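Local atomic coordinates of cyclodipeptide synthase, BtCDPS (Bacillus thermoamylovorans, PDB entry 6ZTU), a protein that probably joins two aminoacyl groups, normally delivered by tRNAs, into a cyclic dipeptide by aminoacyl transfer. Residues 70-75 / 80-85; 127-132 / 176-181; 140-145 / 204-209. One frame throughout, in Å; residues are numbered along the deposited sequence. Where two conformers were deposited one is given.

Contact 1 of 3, residues 70-75 / 80-85; sequences NLLEAL and TKAERK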
# COMPACT_ATOMS: atom_id res chain seq x y z
N ASN A 70 3.76 4.66 13.93
CA ASN A 70 2.48 5.03 14.55
C ASN A 70 1.61 3.82 14.80
O ASN A 70 0.85 3.80 15.78
CB ASN A 70 1.72 6.03 13.68
CG ASN A 70 2.41 7.36 13.59
OD1 ASN A 70 3.64 7.42 13.45
ND2 ASN A 70 1.65 8.45 13.68
N LEU A 71 1.68 2.82 13.92
CA LEU A 71 0.88 1.62 14.09
C LEU A 71 1.28 0.89 15.36
O LEU A 71 0.42 0.34 16.06
CB LEU A 71 1.03 0.70 12.87
CG LEU A 71 0.68 1.29 11.50
CD1 LEU A 71 0.89 0.24 10.43
CD2 LEU A 71 -0.76 1.81 11.47
N LEU A 72 2.57 0.88 15.67
CA LEU A 72 3.03 0.25 16.91
C LEU A 72 2.79 1.16 18.12
O LEU A 72 2.31 0.69 19.16
CB LEU A 72 4.51 -0.12 16.78
CG LEU A 72 4.90 -1.04 15.62
CD1 LEU A 72 6.42 -1.23 15.55
CD2 LEU A 72 4.20 -2.39 15.69
N GLU A 73 3.06 2.46 17.98
CA GLU A 73 2.83 3.40 19.08
C GLU A 73 1.38 3.39 19.53
O GLU A 73 1.08 3.61 20.71
CB GLU A 73 3.25 4.80 18.66
CG GLU A 73 4.75 4.94 18.44
CD GLU A 73 5.13 6.31 17.97
OE1 GLU A 73 4.32 6.97 17.29
OE2 GLU A 73 6.26 6.74 18.29
N ALA A 74 0.45 3.16 18.59
CA ALA A 74 -0.96 3.12 18.97
C ALA A 74 -1.30 1.83 19.70
O ALA A 74 -2.21 1.82 20.54
CB ALA A 74 -1.84 3.28 17.73
N LEU A 75 -0.60 0.73 19.40
CA LEU A 75 -0.80 -0.53 20.10
C LEU A 75 0.09 -0.65 21.33
O LEU A 75 0.56 -1.76 21.65
CB LEU A 75 -0.57 -1.71 19.15
CG LEU A 75 -1.55 -1.81 17.98
CD1 LEU A 75 -1.15 -2.89 16.98
CD2 LEU A 75 -2.95 -2.06 18.49
N THR A 80 10.83 4.60 21.07
CA THR A 80 12.16 4.03 20.87
C THR A 80 12.09 2.61 20.32
O THR A 80 12.76 2.28 19.33
CB THR A 80 12.95 4.04 22.18
OG1 THR A 80 12.94 5.36 22.75
CG2 THR A 80 14.39 3.61 21.93
N LYS A 81 11.29 1.75 20.95
CA LYS A 81 11.15 0.39 20.46
C LYS A 81 10.45 0.35 19.11
O LYS A 81 10.82 -0.43 18.23
CB LYS A 81 10.39 -0.45 21.49
CG LYS A 81 10.46 -1.96 21.27
CD LYS A 81 9.86 -2.70 22.46
CE LYS A 81 8.70 -3.60 22.03
NZ LYS A 81 7.78 -3.88 23.18
N ALA A 82 9.44 1.22 18.91
CA ALA A 82 8.69 1.23 17.65
C ALA A 82 9.60 1.57 16.48
O ALA A 82 9.58 0.89 15.44
CB ALA A 82 7.54 2.23 17.74
N GLU A 83 10.42 2.62 16.62
CA GLU A 83 11.33 3.02 15.55
C GLU A 83 12.31 1.90 15.22
O GLU A 83 12.65 1.69 14.05
CB GLU A 83 12.06 4.31 15.94
CG GLU A 83 11.23 5.58 15.73
CD GLU A 83 11.88 6.83 16.32
OE1 GLU A 83 12.80 6.68 17.16
OE2 GLU A 83 11.48 7.95 15.95
N ARG A 84 12.78 1.18 16.24
CA ARG A 84 13.65 0.03 15.99
C ARG A 84 12.94 -1.04 15.18
O ARG A 84 13.47 -1.54 14.18
CB ARG A 84 14.15 -0.56 17.31
CG ARG A 84 15.38 0.10 17.90
CD ARG A 84 15.82 -0.66 19.14
NE ARG A 84 15.54 0.08 20.37
CZ ARG A 84 15.23 -0.49 21.53
NH1 ARG A 84 15.15 -1.82 21.62
NH2 ARG A 84 14.98 0.26 22.60
N LYS A 85 11.73 -1.42 15.61
CA LYS A 85 11.01 -2.48 14.92
C LYS A 85 10.73 -2.10 13.47
O LYS A 85 10.81 -2.96 12.59
CB LYS A 85 9.72 -2.80 15.67
CG LYS A 85 9.96 -3.38 17.06
CD LYS A 85 8.67 -3.78 17.74
CE LYS A 85 8.04 -4.99 17.06
NZ LYS A 85 6.90 -5.53 17.85

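Contact 2 of 3, residues 127-132 / 176-181; sequences QNVIYY and YVLAEL. With 0RE ((2S)-hexane-1,2-diol), chain B.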
# COMPACT_ATOMS: atom_id res chain seq x y z
N GLN A 127 -1.56 16.91 0.41
CA GLN A 127 -2.28 18.09 0.90
C GLN A 127 -3.78 17.97 0.65
O GLN A 127 -4.58 18.39 1.49
CB GLN A 127 -1.76 19.36 0.22
CG GLN A 127 -0.31 19.74 0.57
CD GLN A 127 0.28 20.68 -0.49
OE1 GLN A 127 -0.44 21.48 -1.10
NE2 GLN A 127 1.59 20.59 -0.72
N ASN A 128 -4.17 17.45 -0.52
CA ASN A 128 -5.60 17.23 -0.77
C ASN A 128 -6.19 16.23 0.22
O ASN A 128 -7.30 16.43 0.72
CB ASN A 128 -5.83 16.70 -2.19
CG ASN A 128 -5.65 17.77 -3.24
OD1 ASN A 128 -5.89 18.94 -3.00
ND2 ASN A 128 -5.24 17.35 -4.44
N VAL A 129 -5.48 15.14 0.47
CA VAL A 129 -5.95 14.12 1.41
C VAL A 129 -6.13 14.73 2.80
O VAL A 129 -7.14 14.48 3.47
CB VAL A 129 -4.97 12.93 1.42
CG1 VAL A 129 -5.28 11.99 2.56
CG2 VAL A 129 -5.03 12.18 0.10
N ILE A 130 -5.17 15.53 3.25
CA ILE A 130 -5.27 16.12 4.58
C ILE A 130 -6.40 17.14 4.63
O ILE A 130 -7.11 17.24 5.63
CB ILE A 130 -3.92 16.74 4.97
CG1 ILE A 130 -2.91 15.64 5.27
CG2 ILE A 130 -4.09 17.70 6.14
CD1 ILE A 130 -1.49 16.15 5.33
N TYR A 131 -6.57 17.91 3.56
CA TYR A 131 -7.64 18.90 3.51
C TYR A 131 -9.00 18.24 3.64
O TYR A 131 -9.83 18.64 4.47
CB TYR A 131 -7.54 19.70 2.21
CG TYR A 131 -8.65 20.69 2.04
CD1 TYR A 131 -8.54 21.98 2.55
CD2 TYR A 131 -9.83 20.35 1.39
CE1 TYR A 131 -9.55 22.90 2.40
CE2 TYR A 131 -10.85 21.27 1.23
CZ TYR A 131 -10.71 22.54 1.74
OH TYR A 131 -11.73 23.46 1.59
N TYR A 132 -9.26 17.20 2.86
CA TYR A 132 -10.57 16.56 2.95
C TYR A 132 -10.72 15.72 4.21
O TYR A 132 -11.85 15.54 4.69
CB TYR A 132 -10.83 15.76 1.67
CG TYR A 132 -11.17 16.72 0.53
CD1 TYR A 132 -12.39 17.39 0.50
CD2 TYR A 132 -10.24 17.01 -0.46
CE1 TYR A 132 -12.68 18.30 -0.50
CE2 TYR A 132 -10.53 17.92 -1.47
CZ TYR A 132 -11.76 18.56 -1.47
OH TYR A 132 -12.08 19.47 -2.46
N TYR A 176 -0.50 7.21 9.32
CA TYR A 176 -0.01 6.21 8.38
C TYR A 176 -0.89 6.16 7.13
O TYR A 176 -0.39 6.16 6.00
CB TYR A 176 0.04 4.85 9.08
CG TYR A 176 0.45 3.69 8.21
CD1 TYR A 176 1.79 3.34 8.07
CD2 TYR A 176 -0.49 2.94 7.54
CE1 TYR A 176 2.17 2.29 7.27
CE2 TYR A 176 -0.12 1.89 6.74
CZ TYR A 176 1.22 1.57 6.61
OH TYR A 176 1.59 0.51 5.82
N VAL A 177 -2.20 6.07 7.34
CA VAL A 177 -3.15 6.00 6.23
C VAL A 177 -2.99 7.21 5.31
O VAL A 177 -2.91 7.08 4.08
CB VAL A 177 -4.59 5.91 6.78
CG1 VAL A 177 -5.61 6.03 5.65
CG2 VAL A 177 -4.79 4.61 7.52
N LEU A 178 -2.95 8.41 5.90
CA LEU A 178 -2.89 9.61 5.08
C LEU A 178 -1.59 9.68 4.30
O LEU A 178 -1.58 10.15 3.16
CB LEU A 178 -3.08 10.86 5.95
CG LEU A 178 -4.40 10.88 6.74
CD1 LEU A 178 -4.53 12.15 7.59
CD2 LEU A 178 -5.62 10.73 5.82
N ALA A 179 -0.48 9.21 4.89
CA ALA A 179 0.81 9.25 4.21
C ALA A 179 0.90 8.25 3.06
O ALA A 179 1.63 8.50 2.09
CB ALA A 179 1.94 8.98 5.21
N GLU A 180 0.21 7.10 3.15
CA GLU A 180 0.27 6.10 2.08
C GLU A 180 -0.75 6.39 0.98
O GLU A 180 -0.56 5.97 -0.16
CB GLU A 180 0.04 4.69 2.62
CG GLU A 180 -1.38 4.47 3.19
CD GLU A 180 -1.69 3.02 3.57
OE1 GLU A 180 -0.94 2.10 3.19
OE2 GLU A 180 -2.71 2.81 4.28
N LEU A 181 -1.84 7.07 1.32
CA LEU A 181 -2.92 7.26 0.35
C LEU A 181 -2.50 7.91 -0.97
O LEU A 181 -3.07 7.52 -2.00
CB LEU A 181 -4.06 8.07 0.98
CG LEU A 181 -5.12 7.24 1.69
CD1 LEU A 181 -6.15 8.16 2.32
CD2 LEU A 181 -5.81 6.27 0.71
O01 0RE B . -1.72 -0.56 2.52
C02 0RE B . -1.27 -1.78 2.00
C03 0RE B . -0.50 -1.50 0.72
O04 0RE B . -1.40 -1.28 -0.33
C05 0RE B . 0.39 -0.28 0.93
C06 0RE B . 1.38 -0.55 2.06
C07 0RE B . 2.14 0.74 2.35
C08 0RE B . 3.58 0.49 1.93

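Contact 3 of 3, residues 140-145 / 204-209; sequences RKSCLA and WKLGEK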
# COMPACT_ATOMS: atom_id res chain seq x y z
N ARG A 140 -13.24 11.69 6.21
CA ARG A 140 -12.57 11.45 7.49
C ARG A 140 -13.00 10.11 8.07
O ARG A 140 -12.16 9.32 8.53
CB ARG A 140 -12.91 12.61 8.45
CG ARG A 140 -12.16 12.67 9.77
CD ARG A 140 -12.71 13.86 10.55
NE ARG A 140 -12.11 14.10 11.85
CZ ARG A 140 -11.06 14.88 12.05
NH1 ARG A 140 -10.46 15.48 11.03
NH2 ARG A 140 -10.59 15.06 13.28
N LYS A 141 -14.30 9.82 8.04
CA LYS A 141 -14.80 8.56 8.57
C LYS A 141 -14.18 7.37 7.84
O LYS A 141 -13.79 6.38 8.48
CB LYS A 141 -16.33 8.54 8.47
CG LYS A 141 -17.01 7.37 9.13
CD LYS A 141 -18.55 7.56 9.08
CE LYS A 141 -19.29 6.37 9.72
NZ LYS A 141 -19.13 5.10 8.95
N SER A 142 -14.07 7.44 6.51
CA SER A 142 -13.47 6.34 5.75
C SER A 142 -11.99 6.18 6.06
O SER A 142 -11.48 5.05 6.14
CB SER A 142 -13.65 6.58 4.25
OG SER A 142 -14.96 6.22 3.86
N CYS A 143 -11.28 7.29 6.20
CA CYS A 143 -9.86 7.20 6.56
C CYS A 143 -9.69 6.58 7.94
O CYS A 143 -8.79 5.76 8.14
CB CYS A 143 -9.20 8.57 6.52
SG CYS A 143 -9.05 9.28 4.85
N LEU A 144 -10.51 6.99 8.90
CA LEU A 144 -10.43 6.40 10.24
C LEU A 144 -10.78 4.92 10.21
O LEU A 144 -10.26 4.14 11.02
CB LEU A 144 -11.35 7.16 11.20
CG LEU A 144 -10.86 8.59 11.48
CD1 LEU A 144 -11.91 9.45 12.20
CD2 LEU A 144 -9.55 8.58 12.26
N ALA A 145 -11.67 4.50 9.31
CA ALA A 145 -11.94 3.08 9.15
C ALA A 145 -10.73 2.33 8.62
O ALA A 145 -10.46 1.19 9.03
CB ALA A 145 -13.15 2.86 8.24
N TRP A 204 -10.03 -2.68 -1.26
CA TRP A 204 -9.87 -1.33 -0.73
C TRP A 204 -11.25 -0.67 -0.72
O TRP A 204 -11.71 -0.14 -1.74
CB TRP A 204 -8.86 -0.56 -1.58
CG TRP A 204 -8.62 0.86 -1.15
CD1 TRP A 204 -8.63 1.36 0.12
CD2 TRP A 204 -8.36 1.97 -2.02
NE1 TRP A 204 -8.38 2.72 0.10
CE2 TRP A 204 -8.21 3.11 -1.20
CE3 TRP A 204 -8.22 2.10 -3.40
CZ2 TRP A 204 -7.95 4.37 -1.73
CZ3 TRP A 204 -7.95 3.36 -3.92
CH2 TRP A 204 -7.84 4.48 -3.09
N LYS A 205 -11.89 -0.69 0.46
CA LYS A 205 -13.27 -0.21 0.59
C LYS A 205 -13.40 1.27 0.25
O LYS A 205 -14.35 1.68 -0.44
CB LYS A 205 -13.77 -0.48 2.01
CG LYS A 205 -15.24 -0.18 2.26
CD LYS A 205 -16.12 -0.47 1.04
CE LYS A 205 -17.45 0.26 1.12
NZ LYS A 205 -18.01 0.56 -0.22
N LEU A 206 -12.48 2.10 0.74
CA LEU A 206 -12.51 3.51 0.40
C LEU A 206 -12.35 3.70 -1.10
O LEU A 206 -12.98 4.59 -1.69
CB LEU A 206 -11.41 4.26 1.15
CG LEU A 206 -11.13 5.70 0.75
CD1 LEU A 206 -12.39 6.55 0.77
CD2 LEU A 206 -10.08 6.27 1.70
N GLY A 207 -11.54 2.85 -1.74
CA GLY A 207 -11.41 2.92 -3.19
C GLY A 207 -12.73 2.68 -3.89
O GLY A 207 -13.03 3.33 -4.90
N GLU A 208 -13.52 1.74 -3.38
CA GLU A 208 -14.85 1.51 -3.94
C GLU A 208 -15.69 2.77 -3.87
O GLU A 208 -16.38 3.12 -4.84
CB GLU A 208 -15.54 0.35 -3.21
CG GLU A 208 -14.84 -0.98 -3.38
CD GLU A 208 -15.44 -2.08 -2.51
OE1 GLU A 208 -16.55 -1.87 -1.96
OE2 GLU A 208 -14.80 -3.15 -2.37
N LYS A 209 -15.63 3.48 -2.74
CA LYS A 209 -16.42 4.70 -2.62
C LYS A 209 -15.88 5.79 -3.53
O LYS A 209 -16.66 6.53 -4.14
CB LYS A 209 -16.41 5.17 -1.17
CG LYS A 209 -16.97 4.16 -0.20
CD LYS A 209 -17.35 4.83 1.10
CE LYS A 209 -18.03 3.86 2.05
NZ LYS A 209 -17.02 2.99 2.70
O HOH W 1 -14.69 3.24 3.55

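Contact 1 of 3, residues 70-75 / 80-85
Leu72 and Ala82 face each other across a tight helical hairpin, in which the last turns of helix 68-74 lie against the first turns of helix 79-103. The two short segments run largely antiparallel, at 142° with their axes 8.8 Å apart, on one flank of the Rossmann-like cyclodipeptide synthase fold. Where the backbones come closest, the beta carbons meet head on, with Leu72 CB 4.0 Å from Ala82 CB. An alanine is small enough to fit at this nearest point.

Beyond that point the leucine reaches along the partner helix. Its CG stands beside its own backbone N (chi1 -57°) and the rest of the chain is extended, which carries CD1 past the alanine to the next turn. There CD1 rests 3.7 Å from Lys85 CB, its side chain and that of the lysine crossing at a slant. The first methylenes of the lysine run on past the same methyl, with Lys85 CD 4.0 Å from Leu72 CD1, before the chain bends at chi3 (69°). A lysine thus contributes its aliphatic stem as an apolar wall at the margin of the contact. Phe36 and Leu158 pack on Leu72 from elsewhere in the fold.

Glu73 touches with its stem as well, next to Leu72 on the same alanine methyl, while its carboxylate is engaged outside the two segments. OE1 takes a hydrogen bond from His172 and forms a salt bridge with Lys69, and OE2 is hydrogen-bonded to Thr79 at the start of the second helix. Holding the acid end in this way probably helps to fix the methylene stem against the alanine, Glu73 CG lying 4.0 Å from Ala82 CB.

Contact 2 of 3, residues 127-132 / 176-181
A single methyl group, CG1 of Val129, carries most of this helix-to-helix contact, meeting both Leu178 and Leu181. It lies 3.5 Å from Leu178 CD2, a close apolar approach, and 3.9 Å from Leu181 CD1. The valine holds this branch anti to its backbone N (chi1 169°), pointing it between the two leucines, which sit a turn apart on the same face of helix 167-191. The side chain of Leu181 meets it at about a right angle, and Leu178 at a slant. Ile130 adds a looser touch at the margin, its CG1 4.5 Å from Leu178 CD1. The segments run at 141° to each other, and no hydrogen bond spans them.

The other face of helix 167-191 serves a different purpose. Glu180 swings its CG between the backbone N and the carbonyl carbon (chi1 66°), then runs extended away from Val129 to the bound hexanediol. There OE1 accepts a hydrogen bond of 2.9 Å from the diol O01. Tyr176, one turn earlier, brings its hydroxyl to the aliphatic tail, OH standing 3.5 Å from C07 of the diol, and its ring is met edge-to-face by Phe113. With an alanine in place of Glu180 the carboxylate is gone, and O01 would probably lose its acceptor, leaving that end of the diol freer to turn.

One helix is therefore apolar-packed behind and pocket-lining in front, together with Ile33, Leu63, Phe184 and Tyr200, consistent with the aminoacyl-binding pocket of cyclodipeptide synthases.

Contact 3 of 3, residues 140-145 / 204-209
Leu206 sends its CG anti to the backbone N (chi1 170°), which carries its two methyls out toward Ser142 and Cys143, while Lys209 folds back at its last torsion (79°) to bring NZ round to the serine. Ser142 meets both. Its CB lies 3.7 Å from Leu206 CD1, and its OG, held beside the backbone N, rests 3.9 Å from Lys209 CD. The serine thus offers a carbon to the leucine and its oxygen to the lysine stem.

The ammonium and the hydroxyl do not bond directly; a water molecule lies between them. It is 3.0 Å from Ser142 OG, and it accepts from Lys209 NZ at 2.5 Å, a distance short enough to leave its exact value in doubt. Deeper in, the second methyl of the leucine makes only a loose touch, Leu206 CD2 lying 4.5 Å from Cys143 SG. The contact therefore grades from sulfur and methyls on one side to a hydrated polar bridge on the other.

The segments run close to antiparallel, at 157°. Trp204 occupies the N-cap position of the shorter helix and folds its indole back beneath the first turn, so that the backbone N of Gly207 sits 3.3 Å above the ring, over its centre. A beta carbon at Gly207 would run into that ring. On the outer side of the turn Lys205 NZ forms a salt bridge with Glu208 OE1, the hydrogen bond in it being weak.

Around this pairing, Phe133 of helix 120-135 packs on Cys143, and Phe215 touches Leu206. Trp204 meets Phe184 of helix 167-191 and Tyr225 of strand 223-229; its indole thus links the start of helix 205-211 to helix 167-191 and to the sheet.

From the N terminus, contact 1 comes first and closes the short turn between helices 68-74 and 79-103, complete before the others begin. Contact 2 then opens on helix 120-135 and closes a longer loop on helix 167-191. Contact 3 opens inside that loop, on helix 137-157, and closes beyond it on helix 205-211, after strand 196-200, so the two cross. They also touch: Leu178 CD2 lies 3.9 Å from Cys143 SG, and Leu181 packs on the indole of Trp204. At the other end of segment 176-181, Tyr176 packs on Leu71 of contact 1. Helix 167-191 thus joins the early hairpin to the last helix and its neighbours.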